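Local atomic coordinates of glycosyltransferase Gtf1 (Streptococcus pneumoniae, PDB entry 4PQG), a protein that belongs to the glycosyltransferases of the GT-B fold and carries an added extended beta-sheet domain. Residues R32-L41 / T494-V505. Numbering follows the deposited sequence.
Sequences RAGVFRKLNL and TKEILEKWKKTV
One face of the W501 indole receives the ring edge of F36 in a T-shaped pair, planes at 80° and centroids of the two six-membered rings 5.4 Å apart; F36 CE1 lies 3.9 Å from W501 CE3. Over one face of the F36 ring, toward its rim, R32 O stands 3.4 Å above the plane. R32 approaches W501 obliquely from the same side as F36, near the rim, with CG 3.9 Å from W501 CZ2. With chi1 at -161°, R32 sends CG opposite its own N and so alongside the indole; its tilted guanidinium has NE near W501 CH2, and NH2 pairs with D227 (salt bridge) and N13 (hydrogen bond). V35 CG1 stands 3.6 Å from W501 CD1, and CG2 touches I497. L39 and L498 lie alongside, pointing opposite ways, while L39 CD1 rests 3.8 Å from W501 CB. L41, whose N bonds to F36 O in the Schellman motif ending helix 24-38, sets CD1 3.7 Å from V505 CG2. No hydrogen bond crosses this interface, where the axes of 32-38 and 494-505 cross at -75°. Such apolar packing illustrates a GT-B hallmark: the C-terminal helix, here 494-508, crosses back to the N-terminal Rossmann-like domain, reaching helix 24-38 and strand 10-15 of its parallel sheet.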
ATOM      1  N   ARG A  32      -0.489  11.814  -0.161  1.00 22.65           N
ATOM      2  CA  ARG A  32      -1.524  12.686  -0.741  1.00 23.40           C
ATOM      3  C   ARG A  32      -2.499  13.211   0.318  1.00 25.26           C
ATOM      4  O   ARG A  32      -2.884  14.393   0.294  1.00 25.53           O
ATOM      5  CB  ARG A  32      -2.293  11.952  -1.838  1.00 23.45           C
ATOM      6  CG  ARG A  32      -3.063  12.857  -2.800  1.00 23.86           C
ATOM      7  CD  ARG A  32      -3.900  12.053  -3.777  1.00 24.04           C
ATOM      8  NE  ARG A  32      -3.074  11.084  -4.500  1.00 23.57           N
ATOM      9  CZ  ARG A  32      -3.475   9.863  -4.844  1.00 23.06           C
ATOM     10  NH1 ARG A  32      -2.641   9.054  -5.473  1.00 22.06           N
ATOM     11  NH2 ARG A  32      -4.696   9.440  -4.536  1.00 22.67           N
ATOM     12  N   ALA A  33      -2.881  12.340   1.249  1.00 24.97           N
ATOM     13  CA  ALA A  33      -3.737  12.727   2.363  1.00 25.78           C
ATOM     14  C   ALA A  33      -3.098  13.810   3.219  1.00 26.63           C
ATOM     15  O   ALA A  33      -3.793  14.717   3.690  1.00 26.86           O
ATOM     16  CB  ALA A  33      -4.081  11.515   3.221  1.00 26.78           C
ATOM     17  N   GLY A  34      -1.783  13.700   3.438  1.00 27.35           N
ATOM     18  CA  GLY A  34      -1.019  14.723   4.158  1.00 27.16           C
ATOM     19  C   GLY A  34      -1.055  16.063   3.455  1.00 28.14           C
ATOM     20  O   GLY A  34      -1.126  17.110   4.101  1.00 29.49           O
ATOM     21  N   VAL A  35      -1.003  16.028   2.128  1.00 28.53           N
ATOM     22  CA  VAL A  35      -1.082  17.234   1.305  1.00 29.52           C
ATOM     23  C   VAL A  35      -2.475  17.867   1.380  1.00 31.27           C
ATOM     24  O   VAL A  35      -2.606  19.085   1.546  1.00 31.09           O
ATOM     25  CB  VAL A  35      -0.755  16.952  -0.176  1.00 29.01           C
ATOM     26  CG1 VAL A  35      -1.154  18.138  -1.045  1.00 28.19           C
ATOM     27  CG2 VAL A  35       0.725  16.626  -0.356  1.00 29.29           C
ATOM     28  N   PHE A  36      -3.511  17.044   1.248  1.00 30.74           N
ATOM     29  CA  PHE A  36      -4.879  17.542   1.298  1.00 30.54           C
ATOM     30  C   PHE A  36      -5.221  18.158   2.652  1.00 32.03           C
ATOM     31  O   PHE A  36      -5.926  19.168   2.699  1.00 34.50           O
ATOM     32  CB  PHE A  36      -5.878  16.466   0.887  1.00 28.05           C
ATOM     33  CG  PHE A  36      -5.760  16.050  -0.557  1.00 27.76           C
ATOM     34  CD1 PHE A  36      -5.224  16.913  -1.509  1.00 26.40           C
ATOM     35  CD2 PHE A  36      -6.214  14.803  -0.969  1.00 25.97           C
ATOM     36  CE1 PHE A  36      -5.131  16.543  -2.835  1.00 27.39           C
ATOM     37  CE2 PHE A  36      -6.137  14.427  -2.302  1.00 26.23           C
ATOM     38  CZ  PHE A  36      -5.593  15.295  -3.240  1.00 27.22           C
ATOM     39  N   ARG A  37      -4.713  17.569   3.732  1.00 31.67           N
ATOM     40  CA  ARG A  37      -4.885  18.129   5.067  1.00 36.11           C
ATOM     41  C   ARG A  37      -4.253  19.516   5.167  1.00 38.24           C
ATOM     42  O   ARG A  37      -4.872  20.458   5.681  1.00 40.32           O
ATOM     43  CB  ARG A  37      -4.300  17.209   6.144  1.00 35.29           C
ATOM     44  CG  ARG A  37      -5.119  15.958   6.398  1.00 37.59           C
ATOM     45  CD  ARG A  37      -4.734  15.265   7.698  1.00 37.39           C
ATOM     46  NE  ARG A  37      -3.327  14.878   7.751  1.00 37.92           N
ATOM     47  CZ  ARG A  37      -2.835  13.688   7.402  1.00 36.39           C
ATOM     48  NH1 ARG A  37      -3.625  12.713   6.962  1.00 34.45           N
ATOM     49  NH2 ARG A  37      -1.530  13.481   7.497  1.00 35.08           N
ATOM     50  N   LYS A  38      -3.029  19.634   4.660  1.00 37.45           N
ATOM     51  CA  LYS A  38      -2.297  20.893   4.697  1.00 37.65           C
ATOM     52  C   LYS A  38      -3.009  21.958   3.898  1.00 38.88           C
ATOM     53  O   LYS A  38      -3.067  23.110   4.322  1.00 41.39           O
ATOM     54  CB  LYS A  38      -0.882  20.713   4.151  1.00 36.85           C
ATOM     55  CG  LYS A  38       0.134  20.257   5.177  1.00 36.44           C
ATOM     56  CD  LYS A  38       1.436  19.870   4.482  1.00 36.04           C
ATOM     57  CE  LYS A  38       2.593  19.740   5.455  1.00 37.07           C
ATOM     58  NZ  LYS A  38       2.340  18.699   6.480  1.00 36.64           N
ATOM     59  N   LEU A  39      -3.541  21.576   2.736  1.00 36.89           N
ATOM     60  CA  LEU A  39      -4.269  22.499   1.890  1.00 36.34           C
ATOM     61  C   LEU A  39      -5.698  22.733   2.380  1.00 36.29           C
ATOM     62  O   LEU A  39      -6.511  23.327   1.668  1.00 37.34           O
ATOM     63  CB  LEU A  39      -4.271  22.013   0.437  1.00 34.98           C
ATOM     64  CG  LEU A  39      -2.950  22.032  -0.330  1.00 35.26           C
ATOM     65  CD1 LEU A  39      -3.125  21.322  -1.663  1.00 33.09           C
ATOM     66  CD2 LEU A  39      -2.419  23.454  -0.532  1.00 34.49           C
ATOM     67  N   ASN A  40      -5.997  22.270   3.593  1.00 39.21           N
ATOM     68  CA  ASN A  40      -7.360  22.309   4.136  1.00 42.01           C
ATOM     69  C   ASN A  40      -8.429  21.936   3.115  1.00 41.52           C
ATOM     70  O   ASN A  40      -9.414  22.651   2.939  1.00 41.15           O
ATOM     71  CB  ASN A  40      -7.671  23.680   4.737  1.00 44.12           C
ATOM     72  CG  ASN A  40      -7.941  23.605   6.216  1.00 48.59           C
ATOM     73  OD1 ASN A  40      -9.096  23.661   6.647  1.00 51.27           O
ATOM     74  ND2 ASN A  40      -6.884  23.440   7.006  1.00 48.90           N
ATOM     75  N   LEU A  41      -8.217  20.820   2.428  1.00 40.42           N
ATOM     76  CA  LEU A  41      -9.141  20.377   1.393  1.00 38.87           C
ATOM     77  C   LEU A  41      -9.860  19.141   1.880  1.00 37.94           C
ATOM     78  O   LEU A  41      -9.266  18.304   2.563  1.00 39.56           O
ATOM     79  CB  LEU A  41      -8.409  20.080   0.083  1.00 39.18           C
ATOM     80  CG  LEU A  41      -7.776  21.260  -0.658  1.00 41.15           C
ATOM     81  CD1 LEU A  41      -7.103  20.768  -1.931  1.00 40.09           C
ATOM     82  CD2 LEU A  41      -8.793  22.353  -0.979  1.00 41.32           C
ATOM     83  N   THR A 494       8.030  19.225   0.441  1.00 28.55           N
ATOM     84  CA  THR A 494       6.568  19.405   0.546  1.00 31.23           C
ATOM     85  C   THR A 494       6.081  20.789   0.077  1.00 32.22           C
ATOM     86  O   THR A 494       5.083  20.894  -0.652  1.00 31.33           O
ATOM     87  CB  THR A 494       6.070  19.120   1.983  1.00 32.59           C
ATOM     88  OG1 THR A 494       6.413  17.774   2.349  1.00 34.37           O
ATOM     89  CG2 THR A 494       4.554  19.293   2.095  1.00 31.18           C
ATOM     90  N   LYS A 495       6.793  21.844   0.464  1.00 34.62           N
ATOM     91  CA  LYS A 495       6.414  23.202   0.038  1.00 36.48           C
ATOM     92  C   LYS A 495       6.141  23.302  -1.464  1.00 35.88           C
ATOM     93  O   LYS A 495       5.090  23.803  -1.862  1.00 36.48           O
ATOM     94  CB  LYS A 495       7.426  24.240   0.524  1.00 41.68           C
ATOM     95  CG  LYS A 495       7.411  24.350   2.042  1.00 47.18           C
ATOM     96  CD  LYS A 495       8.248  25.499   2.585  1.00 50.78           C
ATOM     97  CE  LYS A 495       8.217  25.475   4.106  1.00 51.11           C
ATOM     98  NZ  LYS A 495       9.244  26.372   4.700  1.00 53.15           N
ATOM     99  N   GLU A 496       7.053  22.789  -2.291  1.00 35.85           N
ATOM    100  CA  GLU A 496       6.836  22.740  -3.746  1.00 37.25           C
ATOM    101  C   GLU A 496       5.589  21.928  -4.137  1.00 37.12           C
ATOM    102  O   GLU A 496       4.810  22.348  -5.004  1.00 36.46           O
ATOM    103  CB  GLU A 496       8.053  22.150  -4.481  1.00 40.40           C
ATOM    104  CG  GLU A 496       9.388  22.864  -4.298  1.00 44.35           C
ATOM    105  CD  GLU A 496      10.583  21.981  -4.673  1.00 46.00           C
ATOM    106  OE1 GLU A 496      10.928  21.906  -5.882  1.00 45.28           O
ATOM    107  OE2 GLU A 496      11.177  21.357  -3.755  1.00 40.80           O
ATOM    108  N   ILE A 497       5.415  20.756  -3.523  1.00 36.62           N
ATOM    109  CA  ILE A 497       4.337  19.832  -3.932  1.00 37.45           C
ATOM    110  C   ILE A 497       2.929  20.387  -3.674  1.00 36.69           C
ATOM    111  O   ILE A 497       2.023  20.177  -4.481  1.00 38.20           O
ATOM    112  CB  ILE A 497       4.510  18.413  -3.330  1.00 37.02           C
ATOM    113  CG1 ILE A 497       3.977  17.340  -4.282  1.00 38.58           C
ATOM    114  CG2 ILE A 497       3.804  18.282  -1.988  1.00 38.37           C
ATOM    115  CD1 ILE A 497       4.669  17.300  -5.618  1.00 37.91           C
ATOM    116  N   LEU A 498       2.773  21.103  -2.557  1.00 38.34           N
ATOM    117  CA  LEU A 498       1.523  21.771  -2.188  1.00 40.21           C
ATOM    118  C   LEU A 498       1.042  22.703  -3.285  1.00 42.36           C
ATOM    119  O   LEU A 498      -0.153  22.747  -3.592  1.00 41.71           O
ATOM    120  CB  LEU A 498       1.701  22.560  -0.889  1.00 39.35           C
ATOM    121  CG  LEU A 498       1.964  21.732   0.368  1.00 40.84           C
ATOM    122  CD1 LEU A 498       2.487  22.589   1.513  1.00 41.44           C
ATOM    123  CD2 LEU A 498       0.712  20.977   0.789  1.00 40.17           C
ATOM    124  N   GLU A 499       1.986  23.438  -3.871  1.00 43.44           N
ATOM    125  CA  GLU A 499       1.693  24.354  -4.967  1.00 43.57           C
ATOM    126  C   GLU A 499       1.263  23.615  -6.217  1.00 40.63           C
ATOM    127  O   GLU A 499       0.417  24.104  -6.966  1.00 40.86           O
ATOM    128  CB  GLU A 499       2.905  25.246  -5.267  1.00 45.98           C
ATOM    129  CG  GLU A 499       3.099  26.367  -4.257  1.00 49.62           C
ATOM    130  CD  GLU A 499       1.881  27.274  -4.166  1.00 52.95           C
ATOM    131  OE1 GLU A 499       1.382  27.722  -5.226  1.00 56.00           O
ATOM    132  OE2 GLU A 499       1.412  27.524  -3.035  1.00 55.10           O
ATOM    133  N   LYS A 500       1.845  22.440  -6.450  1.00 37.45           N
ATOM    134  CA  LYS A 500       1.455  21.639  -7.607  1.00 37.45           C
ATOM    135  C   LYS A 500       0.019  21.152  -7.435  1.00 37.60           C
ATOM    136  O   LYS A 500      -0.775  21.195  -8.375  1.00 38.80           O
ATOM    137  CB  LYS A 500       2.409  20.460  -7.826  1.00 38.92           C
ATOM    138  CG  LYS A 500       3.848  20.882  -8.080  1.00 41.87           C
ATOM    139  CD  LYS A 500       4.730  19.725  -8.536  1.00 42.44           C
ATOM    140  CE  LYS A 500       6.205  20.088  -8.452  1.00 43.64           C
ATOM    141  NZ  LYS A 500       6.582  21.165  -9.413  1.00 43.42           N
ATOM    142  N   TRP A 501      -0.313  20.708  -6.225  1.00 37.57           N
ATOM    143  CA  TRP A 501      -1.665  20.222  -5.925  1.00 37.77           C
ATOM    144  C   TRP A 501      -2.659  21.354  -5.921  1.00 39.63           C
ATOM    145  O   TRP A 501      -3.678  21.293  -6.620  1.00 40.09           O
ATOM    146  CB  TRP A 501      -1.690  19.426  -4.617  1.00 35.54           C
ATOM    147  CG  TRP A 501      -1.227  17.989  -4.801  1.00 34.14           C
ATOM    148  CD1 TRP A 501      -0.047  17.408  -4.347  1.00 32.16           C
ATOM    149  CD2 TRP A 501      -1.928  16.910  -5.512  1.00 32.74           C
ATOM    150  NE1 TRP A 501       0.023  16.091  -4.711  1.00 30.85           N
ATOM    151  CE2 TRP A 501      -1.064  15.729  -5.418  1.00 32.26           C
ATOM    152  CE3 TRP A 501      -3.139  16.812  -6.196  1.00 33.37           C
ATOM    153  CZ2 TRP A 501      -1.423  14.506  -5.977  1.00 32.44           C
ATOM    154  CZ3 TRP A 501      -3.487  15.577  -6.765  1.00 33.72           C
ATOM    155  CH2 TRP A 501      -2.648  14.454  -6.660  1.00 32.58           C
ATOM    156  N   LYS A 502      -2.347  22.407  -5.171  1.00 41.58           N
ATOM    157  CA  LYS A 502      -3.133  23.640  -5.175  1.00 45.00           C
ATOM    158  C   LYS A 502      -3.448  24.075  -6.604  1.00 46.79           C
ATOM    159  O   LYS A 502      -4.614  24.278  -6.940  1.00 52.19           O
ATOM    160  CB  LYS A 502      -2.395  24.744  -4.410  1.00 46.21           C
ATOM    161  CG  LYS A 502      -3.247  25.922  -3.968  1.00 48.17           C
ATOM    162  CD  LYS A 502      -2.433  26.859  -3.085  1.00 51.23           C
ATOM    163  CE  LYS A 502      -3.076  28.233  -2.950  1.00 53.24           C
ATOM    164  NZ  LYS A 502      -4.288  28.215  -2.083  1.00 54.65           N
ATOM    165  N   LYS A 503      -2.425  24.180  -7.451  1.00 46.34           N
ATOM    166  CA  LYS A 503      -2.615  24.564  -8.855  1.00 48.45           C
ATOM    167  C   LYS A 503      -3.584  23.632  -9.597  1.00 48.56           C
ATOM    168  O   LYS A 503      -4.472  24.096 -10.317  1.00 48.68           O
ATOM    169  CB  LYS A 503      -1.263  24.620  -9.585  1.00 49.88           C
ATOM    170  CG  LYS A 503      -1.313  25.070 -11.041  1.00 50.22           C
ATOM    171  CD  LYS A 503       0.065  24.954 -11.690  1.00 52.68           C
ATOM    172  CE  LYS A 503       0.120  25.596 -13.073  1.00 52.53           C
ATOM    173  NZ  LYS A 503      -0.653  24.852 -14.112  1.00 49.53           N
ATOM    174  N   THR A 504      -3.397  22.321  -9.426  1.00 47.63           N
ATOM    175  CA  THR A 504      -4.236  21.313 -10.082  1.00 46.00           C
ATOM    176  C   THR A 504      -5.668  21.377  -9.547  1.00 44.29           C
ATOM    177  O   THR A 504      -6.628  21.276 -10.306  1.00 44.46           O
ATOM    178  CB  THR A 504      -3.666  19.885  -9.888  1.00 45.79           C
ATOM    179  OG1 THR A 504      -2.240  19.910 -10.029  1.00 43.13           O
ATOM    180  CG2 THR A 504      -4.248  18.914 -10.913  1.00 44.79           C
ATOM    181  N   VAL A 505      -5.788  21.557  -8.236  1.00 46.97           N
ATOM    182  CA  VAL A 505      -7.072  21.685  -7.551  1.00 48.93           C
ATOM    183  C   VAL A 505      -7.799  22.969  -7.970  1.00 53.23           C
ATOM    184  O   VAL A 505      -9.020  22.969  -8.154  1.00 54.23           O
ATOM    185  CB  VAL A 505      -6.886  21.647  -6.016  1.00 48.40           C
ATOM    186  CG1 VAL A 505      -8.083  22.248  -5.289  1.00 49.88           C
ATOM    187  CG2 VAL A 505      -6.626  20.226  -5.546  1.00 46.83           C
TER